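Local atomic coordinates of alpha-2,3-sialyltransferase (Campylobacter jejuni, PDB entry 2P2V), a protein that probably transfers sialic acid from a CMP-activated donor to sugar acceptors in alpha-2,3 linkage, this chain being the N-terminal part that holds the donor site. Residues 11-16 / 91-96; 96-99 / 104-107; 125-130 / 151-156; 134-139 / 210-215. All coordinates share one frame; numbering follows the deposited sequence.

How the contacts relate
The four contacts run from the parallel sheet of the Rossmann-like fold to its outer helices. Contact 1 lies on strand 90-96, and contact 2 starts where that strand ends. They share C96, with centres about 19 Å apart. Contact 3 is the junction. Its Y153 OH probably hydrogen-bonds T98 O of contact 2 (2.7 Å), and its V126 packs on F95 of contact 1. Contact 4 is centred about 10 Å from contact 3 and touches it through V152 and D210. Contact 3 alone bonds the donor analogue CSF, through G151. In contact 2 the side chain of S97 is about 6 Å from the bound CSF. The side chains of F95 and A213 stay about 12 and 11 Å from CSF.

Contact 1. Residues 11-16 / 91-96; sequences NELIVS and IKNIFC
L13 joins the loop ahead of strand 21-25 to strand 90-96 of the parallel sheet, packing on N93 and F95. The contact is small and buried. L13 crosses the N93 side chain and lies over one face of its amide. L13 CG is 3.6 Å from N93 ND2, and L13 CD1 is also 3.6 Å from N93 ND2. Over the same face, at its oxygen end, L13 CB is 3.9 Å from N93 OD1. The L13 CG stands anti to the backbone N (chi1 -157°), which carries the branched end across to the strand. There CD1 meets the F95 ring at its edge, near the ring plane, 4.1 Å from CE1. The same ring stacks on F67 of the neighbouring strand.

The polar end of N93 is held from elsewhere. N93 ND2 gives hydrogen bonds to E10 OE1 and to the backbone O of K64. E10 lies just before N11 in the chain, and its backbone also bonds K92. The loop is therefore tied to this edge of the strand by polar bonds next to the leucine. L13 further touches K64 and Y163. With both partners of ND2 supplied by E10 and K64, the amide is fixed in rotation. The ND2 hydrogens already have partners, so the flat face can take the leucine.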
loop_
_atom_site.group_PDB
_atom_site.type_symbol
_atom_site.label_atom_id
_atom_site.label_comp_id
_atom_site.label_asym_id
_atom_site.label_seq_id
_atom_site.Cartn_x
_atom_site.Cartn_y
_atom_site.Cartn_z
ATOM N N ASN A 11 2.321 24.332 0.593
ATOM C CA ASN A 11 1.918 22.984 0.176
ATOM C C ASN A 11 2.948 22.299 -0.690
ATOM O O ASN A 11 3.126 21.078 -0.623
ATOM C CB ASN A 11 0.595 23.027 -0.584
ATOM C CG ASN A 11 -0.588 23.199 0.332
ATOM O OD1 ASN A 11 -1.724 23.360 -0.132
ATOM N ND2 ASN A 11 -0.339 23.173 1.644
ATOM N N GLU A 12 3.629 23.092 -1.512
ATOM C CA GLU A 12 4.651 22.582 -2.416
ATOM C C GLU A 12 5.659 23.698 -2.594
ATOM O O GLU A 12 5.285 24.881 -2.626
ATOM C CB GLU A 12 4.023 22.230 -3.770
ATOM C CG GLU A 12 4.800 21.224 -4.618
ATOM C CD GLU A 12 3.984 20.766 -5.836
ATOM O OE1 GLU A 12 3.660 19.550 -5.937
ATOM O OE2 GLU A 12 3.652 21.638 -6.685
ATOM N N LEU A 13 6.930 23.336 -2.682
ATOM C CA LEU A 13 7.974 24.316 -2.968
ATOM C C LEU A 13 8.140 24.390 -4.502
ATOM O O LEU A 13 8.715 23.494 -5.115
ATOM C CB LEU A 13 9.289 23.932 -2.246
ATOM C CG LEU A 13 10.346 25.006 -1.949
ATOM C CD1 LEU A 13 11.431 24.443 -1.037
ATOM C CD2 LEU A 13 11.003 25.579 -3.240
ATOM N N ILE A 14 7.641 25.473 -5.105
ATOM C CA ILE A 14 7.697 25.645 -6.556
ATOM C C ILE A 14 8.685 26.772 -6.897
ATOM O O ILE A 14 8.531 27.898 -6.433
ATOM C CB ILE A 14 6.297 25.928 -7.121
ATOM C CG1 ILE A 14 5.322 24.815 -6.729
ATOM C CG2 ILE A 14 6.338 26.045 -8.649
ATOM C CD1 ILE A 14 3.874 25.060 -7.202
ATOM N N VAL A 15 9.726 26.433 -7.651
ATOM C CA VAL A 15 10.730 27.394 -8.121
ATOM C C VAL A 15 10.220 27.910 -9.491
ATOM O O VAL A 15 9.925 27.107 -10.380
ATOM C CB VAL A 15 12.123 26.710 -8.258
ATOM C CG1 VAL A 15 13.202 27.684 -8.781
ATOM C CG2 VAL A 15 12.552 26.126 -6.910
ATOM N N SER A 16 10.077 29.226 -9.646
ATOM C CA SER A 16 9.764 29.797 -10.969
ATOM C C SER A 16 11.029 30.059 -11.778
ATOM O O SER A 16 12.063 30.374 -11.213
ATOM C CB SER A 16 9.010 31.115 -10.830
ATOM O OG SER A 16 8.947 31.791 -12.094
ATOM N N ILE A 91 9.516 30.529 8.143
ATOM C CA ILE A 91 9.994 29.250 7.581
ATOM C C ILE A 91 8.890 28.740 6.704
ATOM O O ILE A 91 7.760 28.450 7.203
ATOM C CB ILE A 91 10.305 28.257 8.696
ATOM C CG1 ILE A 91 11.449 28.800 9.551
ATOM C CG2 ILE A 91 10.667 26.859 8.081
ATOM C CD1 ILE A 91 11.735 28.027 10.855
ATOM N N LYS A 92 9.153 28.663 5.392
ATOM C CA LYS A 92 8.133 28.245 4.462
ATOM C C LYS A 92 7.937 26.750 4.287
ATOM O O LYS A 92 6.858 26.323 3.886
ATOM C CB LYS A 92 8.278 28.934 3.097
ATOM C CG LYS A 92 8.025 30.447 3.213
ATOM C CD LYS A 92 8.585 31.163 1.979
ATOM C CE LYS A 92 7.999 32.561 1.858
ATOM N NZ LYS A 92 6.530 32.449 1.638
ATOM N N ASN A 93 8.959 25.961 4.598
ATOM C CA ASN A 93 8.870 24.527 4.359
ATOM C C ASN A 93 9.754 23.846 5.370
ATOM O O ASN A 93 10.789 24.347 5.703
ATOM C CB ASN A 93 9.483 24.133 2.999
ATOM C CG ASN A 93 8.647 24.606 1.811
ATOM O OD1 ASN A 93 7.780 23.890 1.375
ATOM N ND2 ASN A 93 8.950 25.802 1.265
ATOM N N ILE A 94 9.399 22.632 5.746
ATOM C CA ILE A 94 10.244 21.906 6.711
ATOM C C ILE A 94 10.501 20.511 6.177
ATOM O O ILE A 94 9.550 19.760 5.979
ATOM C CB ILE A 94 9.555 21.750 8.117
ATOM C CG1 ILE A 94 9.300 23.110 8.749
ATOM C CG2 ILE A 94 10.496 20.906 9.002
ATOM C CD1 ILE A 94 8.433 23.062 10.074
ATOM N N PHE A 95 11.760 20.165 5.887
ATOM C CA PHE A 95 12.098 18.829 5.385
ATOM C C PHE A 95 12.787 17.976 6.456
ATOM O O PHE A 95 13.560 18.509 7.249
ATOM C CB PHE A 95 13.128 18.870 4.282
ATOM C CG PHE A 95 12.579 19.430 2.967
ATOM C CD1 PHE A 95 12.532 20.780 2.800
ATOM C CD2 PHE A 95 12.151 18.588 1.961
ATOM C CE1 PHE A 95 12.018 21.340 1.584
ATOM C CE2 PHE A 95 11.636 19.114 0.754
ATOM C CZ PHE A 95 11.607 20.502 0.593
ATOM N N CYS A 96 12.563 16.674 6.361
ATOM C CA CYS A 96 13.379 15.692 7.073
ATOM C C CYS A 96 14.364 15.111 6.078
ATOM O O CYS A 96 13.951 14.557 5.037
ATOM C CB CYS A 96 12.454 14.617 7.642
ATOM S SG CYS A 96 13.432 13.520 8.688
#

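Contact 2. Residues 96-99 / 104-107; sequences CSTF and IESN. With EDO (1,2-ethanediol), chain G.
E105 meets T98 and F99 where the chain leaves strand 90-96, and its carboxylate forms the tight part of the contact. F99 N donates to E105 OE2 at 2.7 Å, with an N-H...O angle of 161°. The donor comes from the syn side but sits 34° out of the carboxylate plane. A water is a further partner of this oxygen. It donates to both S97 O (2.8 Å) and E105 OE2 (2.9 Å), bridging the segments. E105 OE2 is also 3.3 Å from T98 CA. Below the head group, E105 CG packs on T98 CG2 at 3.8 Å, the two side chains crossing at about a right angle. The E105 chain bends at chi2 (107°), which turns the carboxylate back to the loop backbone. Its other oxygen, OE1, accepts from L101 N. The buried negative charge is thus met by backbone N-H groups, which probably stabilise it.

The looser side lies at I104, which is partly exposed. It touches F99 only through its end, I104 CD1 to F99 CD1 at 3.9 Å. A 1,2-ethanediol, probably from the crystallisation liquor, takes a hydrogen bond from S106 N to its O1 at 2.8 Å, and it also bonds N281.

S106 then caps helix 107-116, with OG bonded to F109 N. A loop closed by a carboxylate on backbone N-H groups, and ended by a serine N-cap, makes the strand-to-helix connection here. Such connections at the C-terminal ends of parallel strands border the ligand site in Rossmann-like folds.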
loop_
_atom_site.group_PDB
_atom_site.type_symbol
_atom_site.label_atom_id
_atom_site.label_comp_id
_atom_site.label_asym_id
_atom_site.label_seq_id
_atom_site.Cartn_x
_atom_site.Cartn_y
_atom_site.Cartn_z
ATOM N N CYS A 96 12.563 16.674 6.361
ATOM C CA CYS A 96 13.379 15.692 7.073
ATOM C C CYS A 96 14.364 15.111 6.078
ATOM O O CYS A 96 13.951 14.557 5.037
ATOM C CB CYS A 96 12.454 14.617 7.642
ATOM S SG CYS A 96 13.432 13.520 8.688
ATOM N N SER A 97 15.649 15.352 6.295
ATOM C CA SER A 97 16.734 14.874 5.430
ATOM C C SER A 97 16.885 13.343 5.483
ATOM O O SER A 97 17.481 12.760 6.433
ATOM C CB SER A 97 18.029 15.547 5.830
ATOM O OG SER A 97 17.904 16.956 5.928
ATOM N N THR A 98 16.315 12.676 4.480
ATOM C CA THR A 98 16.121 11.245 4.503
ATOM C C THR A 98 16.640 10.586 3.231
ATOM O O THR A 98 16.676 11.220 2.178
ATOM C CB THR A 98 14.586 10.907 4.650
ATOM O OG1 THR A 98 13.789 11.795 3.826
ATOM C CG2 THR A 98 14.123 11.022 6.155
ATOM N N PHE A 99 16.955 9.306 3.298
ATOM C CA PHE A 99 17.450 8.561 2.150
ATOM C C PHE A 99 16.543 7.396 1.777
ATOM O O PHE A 99 16.781 6.788 0.755
ATOM C CB PHE A 99 18.881 8.021 2.431
ATOM C CG PHE A 99 19.896 9.113 2.657
ATOM C CD1 PHE A 99 20.280 9.458 3.953
ATOM C CD2 PHE A 99 20.377 9.879 1.573
ATOM C CE1 PHE A 99 21.168 10.503 4.202
ATOM C CE2 PHE A 99 21.300 10.919 1.798
ATOM C CZ PHE A 99 21.690 11.233 3.142
ATOM N N ILE A 104 18.938 3.398 8.144
ATOM C CA ILE A 104 19.085 4.789 8.513
ATOM C C ILE A 104 17.805 5.326 9.122
ATOM O O ILE A 104 17.818 6.003 10.158
ATOM C CB ILE A 104 19.523 5.689 7.301
ATOM C CG1 ILE A 104 20.749 5.101 6.592
ATOM C CG2 ILE A 104 19.736 7.143 7.761
ATOM C CD1 ILE A 104 21.330 5.978 5.451
ATOM N N GLU A 105 16.678 5.060 8.480
ATOM C CA GLU A 105 15.361 5.475 8.933
ATOM C C GLU A 105 14.528 4.222 9.124
ATOM O O GLU A 105 14.400 3.399 8.230
ATOM C CB GLU A 105 14.663 6.407 7.929
ATOM C CG GLU A 105 15.453 7.719 7.600
ATOM C CD GLU A 105 16.069 7.660 6.182
ATOM O OE1 GLU A 105 15.614 6.808 5.401
ATOM O OE2 GLU A 105 17.011 8.425 5.869
ATOM N N SER A 106 13.958 4.056 10.306
ATOM C CA SER A 106 13.209 2.837 10.549
ATOM C C SER A 106 11.921 2.800 9.722
ATOM O O SER A 106 11.389 3.849 9.357
ATOM C CB SER A 106 12.832 2.738 12.026
ATOM O OG SER A 106 11.719 3.564 12.330
ATOM N N ASN A 107 11.405 1.606 9.453
ATOM C CA ASN A 107 10.106 1.469 8.759
ATOM C C ASN A 107 9.023 2.263 9.430
ATOM O O ASN A 107 8.251 2.968 8.765
ATOM C CB ASN A 107 9.671 -0.002 8.701
ATOM C CG ASN A 107 10.560 -0.841 7.830
ATOM O OD1 ASN A 107 11.467 -0.350 7.125
ATOM N ND2 ASN A 107 10.283 -2.141 7.833
HETATM C C1 EDO G . 14.602 7.112 12.459
HETATM O O1 EDO G . 14.699 5.680 12.467
HETATM C C2 EDO G . 15.961 7.615 12.896
HETATM O O2 EDO G . 15.882 7.838 14.290
HETATM O O HOH W 1 18.659 10.311 7.242
#

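Contact 3. Residues 125-130 / 151-156; sequences EVIENL and GVYMCA. With CSF (cytidine-5'-monophosphate-3-fluoro-N-acetyl-neuraminic acid), chain O.
The Y153 ring is the flat group here, and I127 CD1 reaches it at a slant, 3.7 Å from CE1. The two side chains cross at about a right angle. The ring also meets F99 edge-to-face, and Y153 OH is bonded to T98 O, so the ring is held from the loop after strand 90-96 as well. CG of Y153 is anti to its backbone N (chi1 -170°), which swings the ring toward helix 124-127.

I127 uses both branches. Its first torsion (chi1 56°) puts CG1 on the tyrosine's side, and the extended chi2 carries CD1 to the ring. CG2 instead packs on A156 CB at 3.9 Å, one helical turn further on. Next to it, L130 CD1 sits 4.1 Å from A156 CB and 3.3 Å from A156 O. A type I turn from I127 to L130, with L130 N bonded to I127 O at 3.0 Å, brings both side chains against helix 150-161.

At the start of helix 150-161, G151 N donates to O3' of the donor analogue at 3.1 Å, with an angle of 151°. Between the segments the side chains meet mainly through carbon atoms, apart from the L130 methyl at A156 O. The polar work is done at the ends, with the hydroxyl on T98 and the helix start on the nucleotide, so apolar packing holds the helix that presents G151 to the ligand.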
loop_
_atom_site.group_PDB
_atom_site.type_symbol
_atom_site.label_atom_id
_atom_site.label_comp_id
_atom_site.label_asym_id
_atom_site.label_seq_id
_atom_site.Cartn_x
_atom_site.Cartn_y
_atom_site.Cartn_z
ATOM N N GLU A 125 11.740 11.896 -1.034
ATOM C CA GLU A 125 10.684 11.906 -2.055
ATOM C C GLU A 125 11.068 12.912 -3.153
ATOM O O GLU A 125 10.515 12.854 -4.296
ATOM C CB GLU A 125 9.337 12.271 -1.441
ATOM C CG GLU A 125 8.802 11.099 -0.587
ATOM C CD GLU A 125 7.457 11.344 0.089
ATOM O OE1 GLU A 125 7.086 12.472 0.361
ATOM O OE2 GLU A 125 6.771 10.337 0.356
ATOM N N VAL A 126 11.968 13.810 -2.813
ATOM C CA VAL A 126 12.411 14.914 -3.754
ATOM C C VAL A 126 13.700 14.463 -4.389
ATOM O O VAL A 126 13.812 14.433 -5.595
ATOM C CB VAL A 126 12.553 16.294 -3.034
ATOM C CG1 VAL A 126 13.309 17.362 -3.933
ATOM C CG2 VAL A 126 11.227 16.827 -2.576
ATOM N N ILE A 127 14.695 14.009 -3.603
ATOM C CA ILE A 127 15.949 13.650 -4.247
ATOM C C ILE A 127 15.893 12.332 -5.041
ATOM O O ILE A 127 16.786 12.073 -5.832
ATOM C CB ILE A 127 17.176 13.613 -3.276
ATOM C CG1 ILE A 127 16.864 12.653 -2.140
ATOM C CG2 ILE A 127 17.429 15.021 -2.750
ATOM C CD1 ILE A 127 18.132 12.158 -1.458
ATOM N N GLU A 128 14.858 11.526 -4.864
ATOM C CA GLU A 128 14.823 10.259 -5.576
ATOM C C GLU A 128 14.660 10.528 -7.096
ATOM O O GLU A 128 14.891 9.650 -7.916
ATOM C CB GLU A 128 13.716 9.330 -5.085
ATOM C CG GLU A 128 12.294 9.865 -5.218
ATOM C CD GLU A 128 11.233 8.958 -4.618
ATOM O OE1 GLU A 128 11.561 7.916 -3.975
ATOM O OE2 GLU A 128 10.039 9.315 -4.737
ATOM N N ASN A 129 14.214 11.736 -7.391
ATOM C CA ASN A 129 13.997 12.132 -8.785
ATOM C C ASN A 129 15.284 12.440 -9.523
ATOM O O ASN A 129 15.281 12.528 -10.803
ATOM C CB ASN A 129 13.060 13.310 -8.843
ATOM C CG ASN A 129 11.665 12.952 -8.350
ATOM O OD1 ASN A 129 11.088 11.940 -8.755
ATOM N ND2 ASN A 129 11.154 13.743 -7.402
ATOM N N LEU A 130 16.368 12.636 -8.782
ATOM C CA LEU A 130 17.705 12.782 -9.353
ATOM C C LEU A 130 18.273 11.371 -9.543
ATOM O O LEU A 130 19.117 10.886 -8.773
ATOM C CB LEU A 130 18.610 13.706 -8.512
ATOM C CG LEU A 130 18.119 15.097 -8.124
ATOM C CD1 LEU A 130 19.123 15.755 -7.228
ATOM C CD2 LEU A 130 17.976 15.910 -9.417
ATOM N N GLY A 151 24.783 19.822 4.100
ATOM C CA GLY A 151 25.037 20.860 3.070
ATOM C C GLY A 151 24.869 20.366 1.655
ATOM O O GLY A 151 24.175 21.002 0.851
ATOM N N VAL A 152 25.510 19.261 1.346
ATOM C CA VAL A 152 25.380 18.530 0.093
ATOM C C VAL A 152 23.956 18.067 -0.132
ATOM O O VAL A 152 23.434 18.233 -1.189
ATOM C CB VAL A 152 26.362 17.326 -0.007
ATOM C CG1 VAL A 152 26.322 16.608 -1.369
ATOM C CG2 VAL A 152 27.791 17.775 0.268
ATOM N N TYR A 153 23.295 17.515 0.898
ATOM C CA TYR A 153 21.912 17.071 0.738
ATOM C C TYR A 153 21.017 18.215 0.295
ATOM O O TYR A 153 20.205 18.050 -0.617
ATOM C CB TYR A 153 21.418 16.486 2.107
ATOM C CG TYR A 153 20.103 15.770 2.027
ATOM C CD1 TYR A 153 20.060 14.386 1.911
ATOM C CD2 TYR A 153 18.904 16.476 2.083
ATOM C CE1 TYR A 153 18.834 13.754 1.810
ATOM C CE2 TYR A 153 17.680 15.851 1.974
ATOM C CZ TYR A 153 17.669 14.490 1.875
ATOM O OH TYR A 153 16.470 13.842 1.792
ATOM N N MET A 154 21.165 19.369 0.943
ATOM C CA MET A 154 20.383 20.551 0.617
ATOM C C MET A 154 20.633 20.987 -0.836
ATOM O O MET A 154 19.684 21.470 -1.514
ATOM C CB MET A 154 20.709 21.720 1.558
ATOM C CG MET A 154 20.103 21.518 2.991
ATOM S SD MET A 154 20.255 23.013 3.976
ATOM C CE MET A 154 21.985 22.965 4.243
ATOM N N CYS A 155 21.871 20.839 -1.291
ATOM C CA CYS A 155 22.172 21.147 -2.748
ATOM C C CYS A 155 21.383 20.240 -3.698
ATOM O O CYS A 155 20.801 20.700 -4.692
ATOM C CB CYS A 155 23.670 20.990 -3.031
ATOM S SG CYS A 155 24.671 22.280 -2.278
ATOM N N ALA A 156 21.366 18.946 -3.393
ATOM C CA ALA A 156 20.623 17.958 -4.168
ATOM C C ALA A 156 19.149 18.322 -4.164
ATOM O O ALA A 156 18.468 18.321 -5.208
ATOM C CB ALA A 156 20.915 16.451 -3.597
HETATM C C5A CSF O . 26.293 15.608 12.856
HETATM C C4A CSF O . 27.334 15.989 11.809
HETATM C C2A CSF O . 25.522 17.126 10.397
HETATM O O6A CSF O . 24.637 16.828 11.498
HETATM C C6A CSF O . 25.185 16.677 12.834
HETATM C C3A CSF O . 26.701 16.154 10.419
HETATM O O4A CSF O . 28.293 14.946 11.712
HETATM N N5A CSF O . 26.987 15.628 14.162
HETATM C C7A CSF O . 24.023 16.318 13.753
HETATM C C8A CSF O . 22.928 17.376 13.680
HETATM C C9A CSF O . 21.695 16.987 14.522
HETATM O O9A CSF O . 20.707 18.043 14.544
HETATM O O8A CSF O . 23.499 18.664 14.075
HETATM O O7A CSF O . 23.546 15.007 13.402
HETATM C C1A CSF O . 24.808 16.861 9.079
HETATM O OBA CSF O . 25.531 16.828 8.043
HETATM O OAA CSF O . 23.557 16.699 9.088
HETATM O O1A CSF O . 25.974 18.497 10.293
HETATM O O2A CSF O . 27.321 19.552 12.080
HETATM N N1 CSF O . 29.463 22.175 8.403
HETATM C C2 CSF O . 30.796 22.140 7.893
HETATM N N3 CSF O . 31.862 22.364 8.718
HETATM C C4 CSF O . 31.651 22.644 10.024
HETATM C C5 CSF O . 30.351 22.687 10.543
HETATM C C6 CSF O . 29.262 22.451 9.708
HETATM C "C3'" CSF O . 26.901 20.067 7.727
HETATM C "C2'" CSF O . 28.155 20.516 7.002
HETATM C "C1'" CSF O . 28.317 21.954 7.494
HETATM O "O4'" CSF O . 27.082 22.383 8.109
HETATM C "C4'" CSF O . 26.115 21.335 8.034
HETATM P PA CSF O . 25.989 19.702 11.386
HETATM O "O5'" CSF O . 26.111 21.033 10.460
HETATM C "C5'" CSF O . 25.288 21.254 9.316
HETATM O "O3'" CSF O . 26.106 19.236 6.889
HETATM O "O2'" CSF O . 27.938 20.488 5.565
HETATM N N4 CSF O . 32.704 22.882 10.865
HETATM O O2 CSF O . 30.980 21.860 6.676
HETATM O O3A CSF O . 24.699 19.856 12.140
HETATM C C10 CSF O . 26.579 14.747 15.093
HETATM O O10 CSF O . 25.650 13.945 14.917
HETATM C C11 CSF O . 27.327 14.808 16.405
HETATM F F3A CSF O . 26.229 14.941 9.971
#

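Contact 4. Residues 134-139 / 210-215; sequences YAYIKY and DIEALK
Y136 and E212 reach each other because both side chains leave their helices the same way. In Y136, CG is anti to the backbone N (chi1 154°). In E212, CG is likewise anti (chi1 -179°) and the chain runs extended beyond it. The two side chains cross obliquely between helix 131-144 and helix 207-221. Y136 OH donates to E212 OE2 at 2.5 Å, a very short hydrogen bond. OE2 sits at the edge of the phenol ring, in its plane, and is 3.4 Å from both Y136 CZ and Y136 CE2. The ring and carboxylate planes are turned 57° apart. The E212 stem follows the hydroxyl too, with CG 3.5 Å from Y136 OH.

A213 packs at the edge of the same ring, near its plane. Its CB is 4.0 Å from Y136 OH and 4.2 Å from Y136 CE1. A213 is buried while E212 is exposed, so the bond lies toward the solvent and the alanine toward the interior. Accepting the phenol hydrogen would probably help to stabilise a charged E212 carboxylate.

Both helices also lean on helix 150-161, A213 by way of V152 and helix 131-144 through F133 on A156. Another side of helix 131-144 faces the third subunit, where Y139 OH bonds H78 of that neighbouring chain. Helix 207-221 links the parallel strands 165-169 and 224-227. The contact therefore ties helix 131-144 to the helix of a beta-alpha-beta crossover, the repeating unit of Rossmann-like folds.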
loop_
_atom_site.group_PDB
_atom_site.type_symbol
_atom_site.label_atom_id
_atom_site.label_comp_id
_atom_site.label_asym_id
_atom_site.label_seq_id
_atom_site.Cartn_x
_atom_site.Cartn_y
_atom_site.Cartn_z
ATOM N N TYR A 134 20.985 9.829 -7.095
ATOM C CA TYR A 134 20.357 9.002 -6.020
ATOM C C TYR A 134 20.923 7.593 -6.005
ATOM O O TYR A 134 21.228 7.042 -4.941
ATOM C CB TYR A 134 18.865 8.937 -6.253
ATOM C CG TYR A 134 18.031 8.403 -5.085
ATOM C CD1 TYR A 134 17.177 7.327 -5.249
ATOM C CD2 TYR A 134 17.982 9.138 -3.885
ATOM C CE1 TYR A 134 16.287 6.933 -4.206
ATOM C CE2 TYR A 134 17.125 8.730 -2.811
ATOM C CZ TYR A 134 16.296 7.650 -2.993
ATOM O OH TYR A 134 15.449 7.266 -1.945
ATOM N N ALA A 135 21.063 6.962 -7.184
ATOM C CA ALA A 135 21.703 5.664 -7.244
ATOM C C ALA A 135 23.154 5.714 -6.807
ATOM O O ALA A 135 23.661 4.777 -6.162
ATOM C CB ALA A 135 21.577 5.054 -8.671
ATOM N N TYR A 136 23.864 6.784 -7.166
ATOM C CA TYR A 136 25.263 6.922 -6.769
ATOM C C TYR A 136 25.427 7.079 -5.242
ATOM O O TYR A 136 26.299 6.418 -4.611
ATOM C CB TYR A 136 25.858 8.145 -7.528
ATOM C CG TYR A 136 27.017 8.848 -6.871
ATOM C CD1 TYR A 136 26.802 9.939 -6.062
ATOM C CD2 TYR A 136 28.343 8.461 -7.112
ATOM C CE1 TYR A 136 27.834 10.602 -5.462
ATOM C CE2 TYR A 136 29.429 9.151 -6.510
ATOM C CZ TYR A 136 29.140 10.230 -5.696
ATOM O OH TYR A 136 30.131 10.947 -5.062
ATOM N N ILE A 137 24.578 7.879 -4.625
ATOM C CA ILE A 137 24.689 8.008 -3.106
ATOM C C ILE A 137 24.270 6.744 -2.415
ATOM O O ILE A 137 24.859 6.382 -1.371
ATOM C CB ILE A 137 24.013 9.285 -2.563
ATOM C CG1 ILE A 137 22.452 9.284 -2.721
ATOM C CG2 ILE A 137 24.639 10.561 -3.236
ATOM C CD1 ILE A 137 21.723 10.476 -2.019
ATOM N N LYS A 138 23.272 6.032 -2.937
ATOM C CA LYS A 138 22.911 4.756 -2.274
ATOM C C LYS A 138 23.980 3.704 -2.400
ATOM O O LYS A 138 24.250 2.984 -1.410
ATOM C CB LYS A 138 21.545 4.234 -2.761
ATOM C CG LYS A 138 20.405 5.232 -2.422
ATOM C CD LYS A 138 19.107 4.482 -2.376
ATOM C CE LYS A 138 18.205 5.168 -1.400
ATOM N NZ LYS A 138 16.963 4.460 -1.157
ATOM N N TYR A 139 24.613 3.616 -3.572
ATOM C CA TYR A 139 25.670 2.642 -3.804
ATOM C C TYR A 139 26.819 2.947 -2.820
ATOM O O TYR A 139 27.334 2.056 -2.141
ATOM C CB TYR A 139 26.198 2.734 -5.249
ATOM C CG TYR A 139 27.312 1.757 -5.563
ATOM C CD1 TYR A 139 27.147 0.384 -5.344
ATOM C CD2 TYR A 139 28.540 2.193 -6.132
ATOM C CE1 TYR A 139 28.167 -0.527 -5.649
ATOM C CE2 TYR A 139 29.568 1.266 -6.445
ATOM C CZ TYR A 139 29.385 -0.078 -6.179
ATOM O OH TYR A 139 30.359 -1.034 -6.445
ATOM N N ASP A 210 32.084 14.806 0.119
ATOM C CA ASP A 210 31.195 15.966 -0.121
ATOM C C ASP A 210 31.565 16.669 -1.385
ATOM O O ASP A 210 30.697 16.958 -2.217
ATOM C CB ASP A 210 31.227 16.975 1.016
ATOM C CG ASP A 210 30.308 16.599 2.155
ATOM O OD1 ASP A 210 29.550 15.590 2.043
ATOM O OD2 ASP A 210 30.337 17.334 3.180
ATOM N N ILE A 211 32.856 16.971 -1.543
ATOM C CA ILE A 211 33.308 17.614 -2.773
ATOM C C ILE A 211 33.011 16.807 -4.039
ATOM O O ILE A 211 32.477 17.350 -4.970
ATOM C CB ILE A 211 34.812 18.127 -2.710
ATOM C CG1 ILE A 211 34.935 19.149 -1.586
ATOM C CG2 ILE A 211 35.243 18.745 -4.100
ATOM C CD1 ILE A 211 36.376 19.405 -1.178
ATOM N N GLU A 212 33.331 15.511 -4.062
ATOM C CA GLU A 212 33.010 14.686 -5.236
ATOM C C GLU A 212 31.500 14.697 -5.578
ATOM O O GLU A 212 31.091 14.813 -6.753
ATOM C CB GLU A 212 33.457 13.261 -4.957
ATOM C CG GLU A 212 33.206 12.301 -6.122
ATOM C CD GLU A 212 33.466 10.874 -5.671
ATOM O OE1 GLU A 212 34.654 10.491 -5.611
ATOM O OE2 GLU A 212 32.483 10.159 -5.344
ATOM N N ALA A 213 30.663 14.552 -4.538
ATOM C CA ALA A 213 29.212 14.554 -4.721
ATOM C C ALA A 213 28.745 15.878 -5.268
ATOM O O ALA A 213 27.873 15.923 -6.137
ATOM C CB ALA A 213 28.504 14.251 -3.392
ATOM N N LEU A 214 29.283 16.971 -4.731
ATOM C CA LEU A 214 28.920 18.325 -5.239
ATOM C C LEU A 214 29.346 18.533 -6.694
ATOM O O LEU A 214 28.601 19.105 -7.496
ATOM C CB LEU A 214 29.579 19.404 -4.379
ATOM C CG LEU A 214 28.940 19.749 -3.019
ATOM C CD1 LEU A 214 29.886 20.642 -2.180
ATOM C CD2 LEU A 214 27.572 20.418 -3.191
ATOM N N LYS A 215 30.538 18.078 -7.030
ATOM C CA LYS A 215 31.024 18.164 -8.430
ATOM C C LYS A 215 30.164 17.313 -9.358
ATOM O O LYS A 215 29.845 17.705 -10.477
ATOM C CB LYS A 215 32.502 17.765 -8.501
ATOM C CG LYS A 215 33.451 18.826 -7.888
ATOM C CD LYS A 215 34.915 18.582 -8.291
ATOM C CE LYS A 215 35.620 17.534 -7.373
ATOM N NZ LYS A 215 37.121 17.799 -7.182
#